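PDB 6JYZ: putative secreted endoglycosylceramidase from Rhodococcus hoagii, which probably hydrolyses the O-glycosidic bond between sugar and ceramide in galactose-type glycosphingolipids, as a member of glycoside hydrolase family 5. Local coordinates for residues 89-94 with 100-105; 112-117 with 209-214; 162-167 with 179-184; 342-347 with 405-410. All coordinates share one frame; numbering follows the deposited sequence.

Contact 1: residues 89-94 with 100-105; sequences SALEPT and AAYVAR
A90 sets its single methyl group squarely on one face of the Y102 ring. A90 CB lies 3.4 Å from the centroid of the Y102 ring, and the line joining them is 5° off the ring normal, which identifies a CH-pi contact. The near-equal spread of distances agrees with this: from A90 CB, Y102 CZ is 3.6 Å away and Y102 CG, on the other side of the ring, 3.8 Å. L91 approaches the same ring differently. Its CD2 methyl lies in the ring plane, 3.6 Å from Y102 CD2, while L91 CG is 3.8 Å from the same atom. Neighbouring residues of one helical turn thus take a face and an edge of the tyrosine. The L91 CD2 methyl also reaches V103 CG2 at 4.0 Å, which extends the apolar patch by one residue along the second helix.

The ring is brought across by a first torsion of -178°, which puts Y102 CG opposite its own backbone N and aims the ring at helix 88-91. Further out, the phenolic OH of Y102 is hydrogen-bonded to L50 O and to A87 N, which hold the phenol end in place; the A90 methyl over the face and the L91 methyl at the edge are what would hinder turning of the ring. T200 of helix 193-206 touches L91, and F98 touches V103. The place of the contact fits the (beta/alpha)8 barrel of family 5 glycoside hydrolases: a short helix after strand 81-86 packs on the start of helix 100-115, which leads to the next barrel strand, 119-124.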
loop_
_atom_site.group_PDB
_atom_site.type_symbol
_atom_site.label_atom_id
_atom_site.label_comp_id
_atom_site.label_asym_id
_atom_site.label_seq_id
_atom_site.Cartn_x
_atom_site.Cartn_y
_atom_site.Cartn_z
ATOM N N SER A 89 9.055 5.573 -13.527
ATOM C CA SER A 89 9.280 5.574 -14.959
ATOM C C SER A 89 8.295 6.477 -15.675
ATOM O O SER A 89 8.656 6.978 -16.752
ATOM C CB SER A 89 9.234 4.174 -15.529
ATOM O OG SER A 89 7.924 3.646 -15.324
ATOM N N ALA A 90 7.096 6.650 -15.171
ATOM C CA ALA A 90 6.102 7.533 -15.841
ATOM C C ALA A 90 6.299 8.951 -15.362
ATOM O O ALA A 90 6.076 9.885 -16.144
ATOM C CB ALA A 90 4.720 7.020 -15.504
ATOM N N LEU A 91 6.763 9.216 -14.158
ATOM C CA LEU A 91 6.987 10.568 -13.709
ATOM C C LEU A 91 8.203 11.142 -14.422
ATOM O O LEU A 91 8.239 12.365 -14.740
ATOM C CB LEU A 91 7.262 10.617 -12.209
ATOM C CG LEU A 91 6.018 10.341 -11.362
ATOM C CD1 LEU A 91 6.405 9.879 -9.933
ATOM C CD2 LEU A 91 5.115 11.592 -11.295
ATOM N N GLU A 92 9.277 10.379 -14.606
ATOM C CA GLU A 92 10.576 10.869 -15.084
ATOM C C GLU A 92 11.004 10.011 -16.238
ATOM O O GLU A 92 11.917 9.149 -16.147
ATOM C CB GLU A 92 11.597 10.844 -13.956
ATOM C CG GLU A 92 12.853 11.637 -14.363
ATOM C CD GLU A 92 13.897 11.770 -13.292
ATOM O OE1 GLU A 92 13.858 11.106 -12.213
ATOM O OE2 GLU A 92 14.835 12.611 -13.504
ATOM N N PRO A 93 10.372 10.131 -17.438
ATOM C CA PRO A 93 10.603 9.169 -18.521
ATOM C C PRO A 93 11.930 9.359 -19.219
ATOM O O PRO A 93 12.414 8.438 -19.840
ATOM C CB PRO A 93 9.428 9.440 -19.496
ATOM C CG PRO A 93 9.028 10.887 -19.160
ATOM C CD PRO A 93 9.177 10.964 -17.643
ATOM N N THR A 94 12.497 10.538 -19.103
ATOM C CA THR A 94 13.829 10.796 -19.579
ATOM C C THR A 94 14.527 11.520 -18.439
ATOM O O THR A 94 13.891 12.107 -17.527
ATOM C CB THR A 94 13.870 11.667 -20.879
ATOM O OG1 THR A 94 13.301 12.960 -20.597
ATOM C CG2 THR A 94 13.109 10.994 -22.014
ATOM N N ALA A 100 3.941 16.226 -16.218
ATOM C CA ALA A 100 2.755 16.780 -15.595
ATOM C C ALA A 100 1.479 16.159 -16.124
ATOM O O ALA A 100 0.464 16.254 -15.416
ATOM C CB ALA A 100 2.738 18.291 -15.870
ATOM N N ALA A 101 1.477 15.565 -17.314
ATOM C CA ALA A 101 0.283 14.901 -17.755
ATOM C C ALA A 101 0.051 13.614 -16.942
ATOM O O ALA A 101 -1.101 13.251 -16.664
ATOM C CB ALA A 101 0.348 14.532 -19.221
ATOM N N TYR A 102 1.133 12.935 -16.551
ATOM C CA TYR A 102 0.965 11.779 -15.633
ATOM C C TYR A 102 0.552 12.273 -14.275
ATOM O O TYR A 102 -0.373 11.692 -13.638
ATOM C CB TYR A 102 2.282 11.017 -15.596
ATOM C CG TYR A 102 2.212 9.772 -14.707
ATOM C CD1 TYR A 102 1.424 8.716 -15.068
ATOM C CD2 TYR A 102 2.955 9.693 -13.522
ATOM C CE1 TYR A 102 1.325 7.541 -14.296
ATOM C CE2 TYR A 102 2.891 8.521 -12.759
ATOM C CZ TYR A 102 2.092 7.500 -13.154
ATOM O OH TYR A 102 2.130 6.327 -12.398
ATOM N N VAL A 103 1.086 13.382 -13.779
ATOM C CA VAL A 103 0.643 13.972 -12.528
ATOM C C VAL A 103 -0.833 14.302 -12.598
ATOM O O VAL A 103 -1.561 14.103 -11.616
ATOM C CB VAL A 103 1.444 15.231 -12.152
ATOM C CG1 VAL A 103 0.849 15.861 -10.893
ATOM C CG2 VAL A 103 2.907 14.831 -11.903
ATOM N N ALA A 104 -1.355 14.777 -13.752
ATOM C CA ALA A 104 -2.787 15.085 -13.807
ATOM C C ALA A 104 -3.589 13.807 -13.716
ATOM O O ALA A 104 -4.689 13.871 -13.135
ATOM C CB ALA A 104 -3.065 15.810 -15.138
ATOM N N ARG A 105 -3.118 12.655 -14.205
ATOM C CA ARG A 105 -3.870 11.429 -13.969
ATOM C C ARG A 105 -3.839 11.074 -12.493
ATOM O O ARG A 105 -4.877 10.600 -11.951
ATOM C CB ARG A 105 -3.237 10.275 -14.738
ATOM C CG ARG A 105 -3.335 10.453 -16.270
ATOM C CD ARG A 105 -2.566 9.463 -17.102
ATOM N NE ARG A 105 -3.104 8.124 -16.910
ATOM C CZ ARG A 105 -2.403 7.032 -17.138
ATOM N NH1 ARG A 105 -1.112 7.085 -17.432
ATOM N NH2 ARG A 105 -2.991 5.864 -16.976
#

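Contact 2: residues 112-117 with 209-214; sequences DAKDNG and RNEPAV
K114 and E211 meet in a salt bridge, approaching from opposite directions, with K114 NZ 2.8 Å from E211 OE2. The lysine is extended throughout, whereas the glutamate bends at chi2 (48°) and so turns its carboxylate to the ammonium group. NZ uses the syn lone pair of OE2. The anti lone pair of the same oxygen, E211 OE2, takes A213 N at 3.0 Å with an N-H...O angle of 167°, so one atom serves both the lysine and the type I turn from E211 to V214. With a leucine in place of E211, K114 NZ would probably lose its counter-charge and A213 N its side-chain acceptor.

Water completes the ionic link: one molecule accepts from K114 NZ at 2.9 Å and donates to E211 OE1 at 2.9 Å. These bonds join the end of barrel helix 100-115 to the loop leading into strand 214-218, where the (beta/alpha)8 barrel turns from helix back to strand. G117, with phi 77°, is the C-prime residue of the Schellman motif ending that helix.

Apolar contact runs along the lysine stem, where K114 CD lies 3.7 Å from A213 CB. P212 CG approaches K114 NZ more loosely, at 4.1 Å. Backbone bonding between A213 and T120 brings the loop alongside strand 119-124.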
loop_
_atom_site.group_PDB
_atom_site.type_symbol
_atom_site.label_atom_id
_atom_site.label_comp_id
_atom_site.label_asym_id
_atom_site.label_seq_id
_atom_site.Cartn_x
_atom_site.Cartn_y
_atom_site.Cartn_z
ATOM N N ASP A 112 -11.104 11.761 -7.495
ATOM C CA ASP A 112 -12.155 10.763 -7.533
ATOM C C ASP A 112 -12.223 9.983 -6.231
ATOM O O ASP A 112 -13.334 9.701 -5.704
ATOM C CB ASP A 112 -11.926 9.783 -8.675
ATOM C CG ASP A 112 -12.174 10.365 -10.081
ATOM O OD1 ASP A 112 -12.937 11.393 -10.193
ATOM O OD2 ASP A 112 -11.668 9.745 -11.044
ATOM N N ALA A 113 -11.082 9.650 -5.638
ATOM C CA ALA A 113 -11.094 9.021 -4.315
ATOM C C ALA A 113 -11.686 9.988 -3.300
ATOM O O ALA A 113 -12.584 9.580 -2.523
ATOM C CB ALA A 113 -9.639 8.615 -3.985
ATOM N N LYS A 114 -11.268 11.228 -3.233
ATOM C CA LYS A 114 -11.752 12.176 -2.242
ATOM C C LYS A 114 -13.263 12.371 -2.362
ATOM O O LYS A 114 -13.950 12.424 -1.313
ATOM C CB LYS A 114 -10.972 13.481 -2.405
ATOM C CG LYS A 114 -11.322 14.627 -1.457
ATOM C CD LYS A 114 -10.559 15.935 -1.912
ATOM C CE LYS A 114 -10.682 16.995 -0.813
ATOM N NZ LYS A 114 -9.759 18.173 -0.962
ATOM N N ASP A 115 -13.781 12.380 -3.581
ATOM C CA ASP A 115 -15.219 12.590 -3.803
ATOM C C ASP A 115 -15.963 11.408 -3.191
ATOM O O ASP A 115 -17.188 11.531 -2.976
ATOM C CB ASP A 115 -15.476 12.673 -5.309
ATOM C CG ASP A 115 -15.120 14.018 -5.953
ATOM O OD1 ASP A 115 -14.794 14.934 -5.238
ATOM O OD2 ASP A 115 -15.114 13.998 -7.219
ATOM N N ASN A 116 -15.332 10.249 -2.960
ATOM C CA ASN A 116 -15.965 9.057 -2.436
ATOM C C ASN A 116 -15.518 8.798 -0.992
ATOM O O ASN A 116 -15.676 7.664 -0.541
ATOM C CB ASN A 116 -15.678 7.885 -3.367
ATOM C CG ASN A 116 -16.499 8.008 -4.619
ATOM O OD1 ASN A 116 -17.702 7.705 -4.558
ATOM N ND2 ASN A 116 -15.941 8.514 -5.711
ATOM N N GLY A 117 -14.940 9.788 -0.349
ATOM C CA GLY A 117 -14.553 9.644 1.040
ATOM C C GLY A 117 -13.273 8.827 1.262
ATOM O O GLY A 117 -13.104 8.222 2.330
ATOM N N ARG A 209 0.928 19.588 -2.041
ATOM C CA ARG A 209 1.324 20.105 -0.750
ATOM C C ARG A 209 0.171 20.736 0.061
ATOM O O ARG A 209 0.316 20.840 1.300
ATOM C CB ARG A 209 2.509 21.088 -0.867
ATOM C CG ARG A 209 2.144 22.377 -1.588
ATOM C CD ARG A 209 3.444 23.128 -1.773
ATOM N NE ARG A 209 3.222 24.447 -2.401
ATOM C CZ ARG A 209 3.201 24.694 -3.693
ATOM N NH1 ARG A 209 3.198 23.700 -4.562
ATOM N NH2 ARG A 209 3.109 25.963 -4.123
ATOM N N ASN A 210 -0.903 21.138 -0.661
ATOM C CA ASN A 210 -2.026 21.700 0.079
ATOM C C ASN A 210 -3.247 20.794 0.037
ATOM O O ASN A 210 -4.328 21.232 0.368
ATOM C CB ASN A 210 -2.377 23.129 -0.452
ATOM C CG ASN A 210 -1.533 24.207 0.201
ATOM O OD1 ASN A 210 -1.623 24.356 1.409
ATOM N ND2 ASN A 210 -0.644 24.786 -0.578
ATOM N N GLU A 211 -3.086 19.523 -0.340
ATOM C CA GLU A 211 -4.240 18.625 -0.533
ATOM C C GLU A 211 -4.414 17.710 0.690
ATOM O O GLU A 211 -3.610 16.761 0.881
ATOM C CB GLU A 211 -3.939 17.751 -1.763
ATOM C CG GLU A 211 -5.039 16.759 -2.055
ATOM C CD GLU A 211 -6.420 17.357 -2.062
ATOM O OE1 GLU A 211 -6.744 17.976 -3.081
ATOM O OE2 GLU A 211 -7.172 17.234 -1.088
ATOM N N PRO A 212 -5.427 17.902 1.520
ATOM C CA PRO A 212 -5.584 17.051 2.706
ATOM C C PRO A 212 -5.972 15.620 2.316
ATOM O O PRO A 212 -5.770 14.723 3.163
ATOM C CB PRO A 212 -6.730 17.727 3.508
ATOM C CG PRO A 212 -7.506 18.498 2.462
ATOM C CD PRO A 212 -6.460 19.002 1.464
ATOM N N ALA A 213 -6.507 15.360 1.141
ATOM C CA ALA A 213 -6.876 13.990 0.822
ATOM C C ALA A 213 -5.659 13.133 0.630
ATOM O O ALA A 213 -5.816 11.915 0.573
ATOM C CB ALA A 213 -7.700 14.023 -0.423
ATOM N N VAL A 214 -4.476 13.692 0.400
ATOM C CA VAL A 214 -3.273 12.884 0.279
ATOM C C VAL A 214 -2.779 12.641 1.700
ATOM O O VAL A 214 -2.425 13.560 2.432
ATOM C CB VAL A 214 -2.231 13.569 -0.602
ATOM C CG1 VAL A 214 -0.841 12.877 -0.492
ATOM C CG2 VAL A 214 -2.705 13.594 -2.052
HETATM O O HOH W 1 -9.472 18.576 -3.772
#

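Contact 3: residues 162-167 with 179-184; sequences GGWTTC and VARAFQ
R181 meets W164 and G162 across this contact, and its aliphatic stem does the touching. R181 CB, pointing toward the facing loop, lies 3.7 Å from W164 CE3, over one face of the indole. With CG anti to the backbone N the stem then continues past G162, R181 CG standing 4.1 Å from G162 N. The bend at chi2 (66°) keeps the next carbon against the ring: R181 CD stands 3.9 Å from the centroid of the six-membered ring of W164, 9° off its normal, a CH-pi contact supplied by a carbon next to a charged group.

Beyond CD the guanidinium turns off the indole, its plane inclined by 66° to the ring, which rules out a parallel stack. Its NH2 forms a salt bridge with E190. The loop opposite belongs to the long excursion between strand 119-124 and helix 177-187, on the side of the family 5 barrel where the C-terminal ends of the strands lie. Within it G162 takes a positive phi, and a CB there would come within 3.3 Å of W164 CD1. Further along, T165 OG1 accepts from C167 N at 3.1 Å, forming an ST turn, and C167 is disulfide-bonded to C141.

Past R181 the helix faces elsewhere, F183 meeting W129 edge-to-face.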
loop_
_atom_site.group_PDB
_atom_site.type_symbol
_atom_site.label_atom_id
_atom_site.label_comp_id
_atom_site.label_asym_id
_atom_site.label_seq_id
_atom_site.Cartn_x
_atom_site.Cartn_y
_atom_site.Cartn_z
ATOM N N GLY A 162 25.042 -3.473 -14.921
ATOM C CA GLY A 162 26.428 -3.976 -15.095
ATOM C C GLY A 162 26.528 -5.111 -16.126
ATOM O O GLY A 162 27.569 -5.799 -16.110
ATOM N N GLY A 163 25.502 -5.360 -16.922
ATOM C CA GLY A 163 25.483 -6.498 -17.818
ATOM C C GLY A 163 25.144 -7.792 -17.105
ATOM O O GLY A 163 25.129 -8.821 -17.765
ATOM N N TRP A 164 24.859 -7.792 -15.800
ATOM C CA TRP A 164 24.652 -9.051 -15.086
ATOM C C TRP A 164 23.385 -9.752 -15.558
ATOM O O TRP A 164 22.419 -9.094 -16.006
ATOM C CB TRP A 164 24.572 -8.735 -13.585
ATOM C CG TRP A 164 25.851 -8.301 -12.938
ATOM C CD1 TRP A 164 26.951 -7.802 -13.556
ATOM C CD2 TRP A 164 26.133 -8.274 -11.557
ATOM N NE1 TRP A 164 27.913 -7.513 -12.616
ATOM C CE2 TRP A 164 27.439 -7.777 -11.367
ATOM C CE3 TRP A 164 25.411 -8.631 -10.411
ATOM C CZ2 TRP A 164 28.044 -7.659 -10.108
ATOM C CZ3 TRP A 164 25.987 -8.549 -9.161
ATOM C CH2 TRP A 164 27.300 -8.066 -9.015
ATOM N N THR A 165 23.336 -11.065 -15.431
ATOM C CA THR A 165 22.212 -11.796 -15.982
ATOM C C THR A 165 20.885 -11.388 -15.335
ATOM O O THR A 165 20.800 -11.169 -14.122
ATOM C CB THR A 165 22.440 -13.310 -15.836
ATOM O OG1 THR A 165 21.291 -13.967 -16.389
ATOM C CG2 THR A 165 22.606 -13.793 -14.440
ATOM N N THR A 166 19.897 -11.290 -16.205
ATOM C CA THR A 166 18.508 -11.018 -15.817
ATOM C C THR A 166 17.771 -12.266 -15.380
ATOM O O THR A 166 16.598 -12.194 -14.960
ATOM C CB THR A 166 17.748 -10.378 -16.982
ATOM O OG1 THR A 166 17.761 -11.312 -18.073
ATOM C CG2 THR A 166 18.394 -9.082 -17.385
ATOM N N CYS A 167 18.388 -13.429 -15.458
ATOM C CA CYS A 167 17.760 -14.662 -14.983
ATOM C C CYS A 167 17.832 -14.776 -13.490
ATOM O O CYS A 167 18.590 -14.058 -12.837
ATOM C CB CYS A 167 18.404 -15.839 -15.690
ATOM S SG CYS A 167 18.300 -15.663 -17.503
ATOM N N VAL A 179 18.774 -7.437 -11.153
ATOM C CA VAL A 179 17.914 -6.606 -10.297
ATOM C C VAL A 179 18.702 -6.177 -9.095
ATOM O O VAL A 179 18.647 -4.998 -8.700
ATOM C CB VAL A 179 16.681 -7.425 -9.875
ATOM C CG1 VAL A 179 15.844 -6.724 -8.787
ATOM C CG2 VAL A 179 15.806 -7.710 -11.103
ATOM N N ALA A 180 19.457 -7.092 -8.478
ATOM C CA ALA A 180 20.247 -6.733 -7.320
ATOM C C ALA A 180 21.286 -5.659 -7.650
ATOM O O ALA A 180 21.512 -4.712 -6.871
ATOM C CB ALA A 180 20.907 -7.982 -6.724
ATOM N N ARG A 181 21.938 -5.786 -8.800
ATOM C CA ARG A 181 22.961 -4.841 -9.189
ATOM C C ARG A 181 22.321 -3.467 -9.456
ATOM O O ARG A 181 22.896 -2.464 -9.097
ATOM C CB ARG A 181 23.669 -5.370 -10.463
ATOM C CG ARG A 181 24.789 -4.457 -10.958
ATOM C CD ARG A 181 25.948 -4.387 -10.010
ATOM N NE ARG A 181 26.955 -3.342 -10.299
ATOM C CZ ARG A 181 26.913 -2.175 -9.785
ATOM N NH1 ARG A 181 25.843 -1.739 -9.109
ATOM N NH2 ARG A 181 27.945 -1.359 -9.900
ATOM N N ALA A 182 21.158 -3.435 -10.124
ATOM C CA ALA A 182 20.486 -2.154 -10.412
ATOM C C ALA A 182 20.092 -1.481 -9.115
ATOM O O ALA A 182 20.222 -0.258 -8.973
ATOM C CB ALA A 182 19.275 -2.349 -11.282
ATOM N N PHE A 183 19.591 -2.237 -8.123
ATOM C CA PHE A 183 19.297 -1.628 -6.839
ATOM C C PHE A 183 20.552 -1.110 -6.175
ATOM O O PHE A 183 20.540 -0.027 -5.556
ATOM C CB PHE A 183 18.619 -2.632 -5.858
ATOM C CG PHE A 183 17.114 -2.491 -5.873
ATOM C CD1 PHE A 183 16.557 -1.469 -5.127
ATOM C CD2 PHE A 183 16.304 -3.371 -6.576
ATOM C CE1 PHE A 183 15.132 -1.345 -5.120
ATOM C CE2 PHE A 183 14.924 -3.223 -6.565
ATOM C CZ PHE A 183 14.391 -2.224 -5.857
ATOM N N GLN A 184 21.674 -1.862 -6.231
ATOM C CA GLN A 184 22.871 -1.401 -5.559
ATOM C C GLN A 184 23.381 -0.116 -6.233
ATOM O O GLN A 184 23.855 0.797 -5.549
ATOM C CB GLN A 184 23.961 -2.473 -5.503
ATOM C CG GLN A 184 25.089 -2.071 -4.540
ATOM C CD GLN A 184 24.537 -1.858 -3.143
ATOM O OE1 GLN A 184 23.685 -2.639 -2.667
ATOM N NE2 GLN A 184 25.024 -0.842 -2.438
#

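Contact 4: residues 342-347 with 405-410; sequences QVRRFV and LARAYP
Two torsions of R407 place its guanidinium against helix 336-353: chi1 of -78° sets CG opposite the carbonyl carbon, and a bend at chi3 (54°) swings the flat group over V347. That valine holds CG1 opposite its backbone N, directing the methyl to the guanidinium face, where V347 CG1 stands 3.5 Å from R407 CZ, over the centre of the group. At the edge, R407 NH1 makes a weak hydrogen bond to R344 O, 3.4 Å long and bent to 145°. R344 CG packs 3.6 Å from R407 NH1.

The stronger polar partners lie nearby: D348 forms a salt bridge with R407 NH2, and Q404 accepts from R407 NH1. With a leucine in place of R407, D348 would probably be left without this salt-bridge mate and the R344 carbonyl without its weak edge-on donor.

V343 CG1 and L405 CD2 come only to 4.4 Å; W330 touches both, and V347 too, so the three apolar side chains share one aromatic neighbour. Helix 336-353 is an outer helix of the (beta/alpha)8 barrel, and 405-410 is the passage from helix 399-405 into strand 409-414, so the contact belongs to the junction between barrel and C-terminal beta domain.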
loop_
_atom_site.group_PDB
_atom_site.type_symbol
_atom_site.label_atom_id
_atom_site.label_comp_id
_atom_site.label_asym_id
_atom_site.label_seq_id
_atom_site.Cartn_x
_atom_site.Cartn_y
_atom_site.Cartn_z
ATOM N N GLN A 342 -8.113 -17.161 7.307
ATOM C CA GLN A 342 -6.890 -16.409 7.554
ATOM C C GLN A 342 -7.158 -14.912 7.354
ATOM O O GLN A 342 -6.679 -14.130 8.151
ATOM C CB GLN A 342 -5.867 -16.749 6.469
ATOM C CG GLN A 342 -5.687 -18.218 6.197
ATOM C CD GLN A 342 -4.840 -18.655 7.302
ATOM O OE1 GLN A 342 -5.331 -18.715 8.425
ATOM N NE2 GLN A 342 -3.576 -19.028 6.949
ATOM N N VAL A 343 -7.915 -14.565 6.342
ATOM C CA VAL A 343 -8.306 -13.169 6.137
ATOM C C VAL A 343 -9.061 -12.648 7.344
ATOM O O VAL A 343 -8.822 -11.532 7.849
ATOM C CB VAL A 343 -9.056 -12.978 4.812
ATOM C CG1 VAL A 343 -9.452 -11.527 4.650
ATOM C CG2 VAL A 343 -8.164 -13.459 3.664
ATOM N N ARG A 344 -9.992 -13.464 7.895
ATOM C CA ARG A 344 -10.712 -13.085 9.080
ATOM C C ARG A 344 -9.781 -12.853 10.254
ATOM O O ARG A 344 -9.952 -11.869 10.973
ATOM C CB ARG A 344 -11.752 -14.202 9.349
ATOM C CG ARG A 344 -12.569 -13.918 10.615
ATOM C CD ARG A 344 -13.556 -15.092 10.812
ATOM N NE ARG A 344 -14.257 -15.023 12.075
ATOM C CZ ARG A 344 -15.377 -15.702 12.361
ATOM N NH1 ARG A 344 -15.945 -16.476 11.441
ATOM N NH2 ARG A 344 -15.926 -15.584 13.564
ATOM N N ARG A 345 -8.832 -13.755 10.469
ATOM C CA ARG A 345 -7.863 -13.568 11.525
ATOM C C ARG A 345 -7.067 -12.258 11.351
ATOM O O ARG A 345 -6.739 -11.588 12.312
ATOM C CB ARG A 345 -6.848 -14.747 11.567
ATOM C CG ARG A 345 -7.480 -16.015 12.168
ATOM C CD ARG A 345 -6.617 -17.230 11.851
ATOM N NE ARG A 345 -5.286 -17.133 12.413
ATOM C CZ ARG A 345 -4.241 -17.825 11.986
ATOM N NH1 ARG A 345 -4.443 -18.750 11.040
ATOM N NH2 ARG A 345 -3.046 -17.704 12.551
ATOM N N PHE A 346 -6.731 -11.946 10.067
ATOM C CA PHE A 346 -5.997 -10.708 9.819
ATOM C C PHE A 346 -6.781 -9.451 10.225
ATOM O O PHE A 346 -6.264 -8.599 10.886
ATOM C CB PHE A 346 -5.576 -10.726 8.354
ATOM C CG PHE A 346 -4.553 -9.653 8.066
ATOM C CD1 PHE A 346 -4.903 -8.310 7.885
ATOM C CD2 PHE A 346 -3.197 -9.992 7.985
ATOM C CE1 PHE A 346 -3.956 -7.331 7.644
ATOM C CE2 PHE A 346 -2.247 -9.000 7.723
ATOM C CZ PHE A 346 -2.626 -7.683 7.577
ATOM N N VAL A 347 -8.043 -9.413 9.743
ATOM C CA VAL A 347 -8.870 -8.256 10.131
ATOM C C VAL A 347 -9.060 -8.169 11.654
ATOM O O VAL A 347 -8.987 -7.080 12.237
ATOM C CB VAL A 347 -10.191 -8.288 9.347
ATOM C CG1 VAL A 347 -11.095 -7.124 9.827
ATOM C CG2 VAL A 347 -9.934 -8.210 7.857
ATOM N N LEU A 405 -13.203 -7.973 3.968
ATOM C CA LEU A 405 -12.665 -6.647 3.759
ATOM C C LEU A 405 -13.680 -5.546 4.000
ATOM O O LEU A 405 -13.352 -4.427 4.319
ATOM C CB LEU A 405 -12.101 -6.511 2.345
ATOM C CG LEU A 405 -10.976 -7.498 1.992
ATOM C CD1 LEU A 405 -10.486 -7.198 0.580
ATOM C CD2 LEU A 405 -9.836 -7.460 2.997
ATOM N N ALA A 406 -14.983 -5.880 3.852
ATOM C CA ALA A 406 -16.059 -4.905 4.041
ATOM C C ALA A 406 -16.512 -4.795 5.505
ATOM O O ALA A 406 -17.480 -4.055 5.760
ATOM C CB ALA A 406 -17.234 -5.249 3.139
ATOM N N ARG A 407 -15.890 -5.507 6.413
ATOM C CA ARG A 407 -16.365 -5.510 7.795
ATOM C C ARG A 407 -16.451 -4.123 8.383
ATOM O O ARG A 407 -15.655 -3.211 8.118
ATOM C CB ARG A 407 -15.502 -6.413 8.671
ATOM C CG ARG A 407 -15.865 -7.892 8.461
ATOM C CD ARG A 407 -14.827 -8.873 8.991
ATOM N NE ARG A 407 -14.510 -8.626 10.377
ATOM C CZ ARG A 407 -13.564 -9.285 11.098
ATOM N NH1 ARG A 407 -12.932 -10.320 10.544
ATOM N NH2 ARG A 407 -13.240 -8.830 12.296
ATOM N N ALA A 408 -17.432 -3.930 9.280
ATOM C CA ALA A 408 -17.678 -2.670 9.950
ATOM C C ALA A 408 -16.430 -2.178 10.679
ATOM O O ALA A 408 -15.679 -2.989 11.312
ATOM C CB ALA A 408 -18.824 -2.878 10.981
ATOM N N TYR A 409 -16.210 -0.867 10.701
ATOM C CA TYR A 409 -15.129 -0.282 11.487
ATOM C C TYR A 409 -15.376 1.196 11.699
ATOM O O TYR A 409 -16.037 1.832 10.866
ATOM C CB TYR A 409 -13.725 -0.491 10.821
ATOM C CG TYR A 409 -13.472 0.316 9.550
ATOM C CD1 TYR A 409 -14.139 0.004 8.385
ATOM C CD2 TYR A 409 -12.608 1.383 9.574
ATOM C CE1 TYR A 409 -13.954 0.756 7.215
ATOM C CE2 TYR A 409 -12.388 2.130 8.408
ATOM C CZ TYR A 409 -13.082 1.826 7.258
ATOM O OH TYR A 409 -12.837 2.577 6.112
ATOM N N PRO A 410 -14.776 1.791 12.710
ATOM C CA PRO A 410 -14.810 3.250 12.888
ATOM C C PRO A 410 -13.754 3.888 11.982
ATOM O O PRO A 410 -12.535 3.612 12.127
ATOM C CB PRO A 410 -14.486 3.465 14.376
ATOM C CG PRO A 410 -13.608 2.236 14.722
ATOM C CD PRO A 410 -14.126 1.098 13.878
#

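Overall arrangement
From the N terminus, contact 1 comes first, closing the five residues between segments 89-94 and 100-105 and so joining helix 88-91 to helix 100-115. Contact 2 opens on the far end of that same helix, its centre about 19 Å from that of contact 1, and closes a loop of 91 residues at segment 209-214. Contact 3 is nested inside this loop, closing the 11 residues between segments 162-167 and 179-184, yet its centre lies about 38 Å from that of contact 2, on the other side of the chain's centre. Contact 4 follows in series, spanning 57 residues and joining a late barrel helix to the entry of the C-terminal beta domain. No two contacts cross or touch.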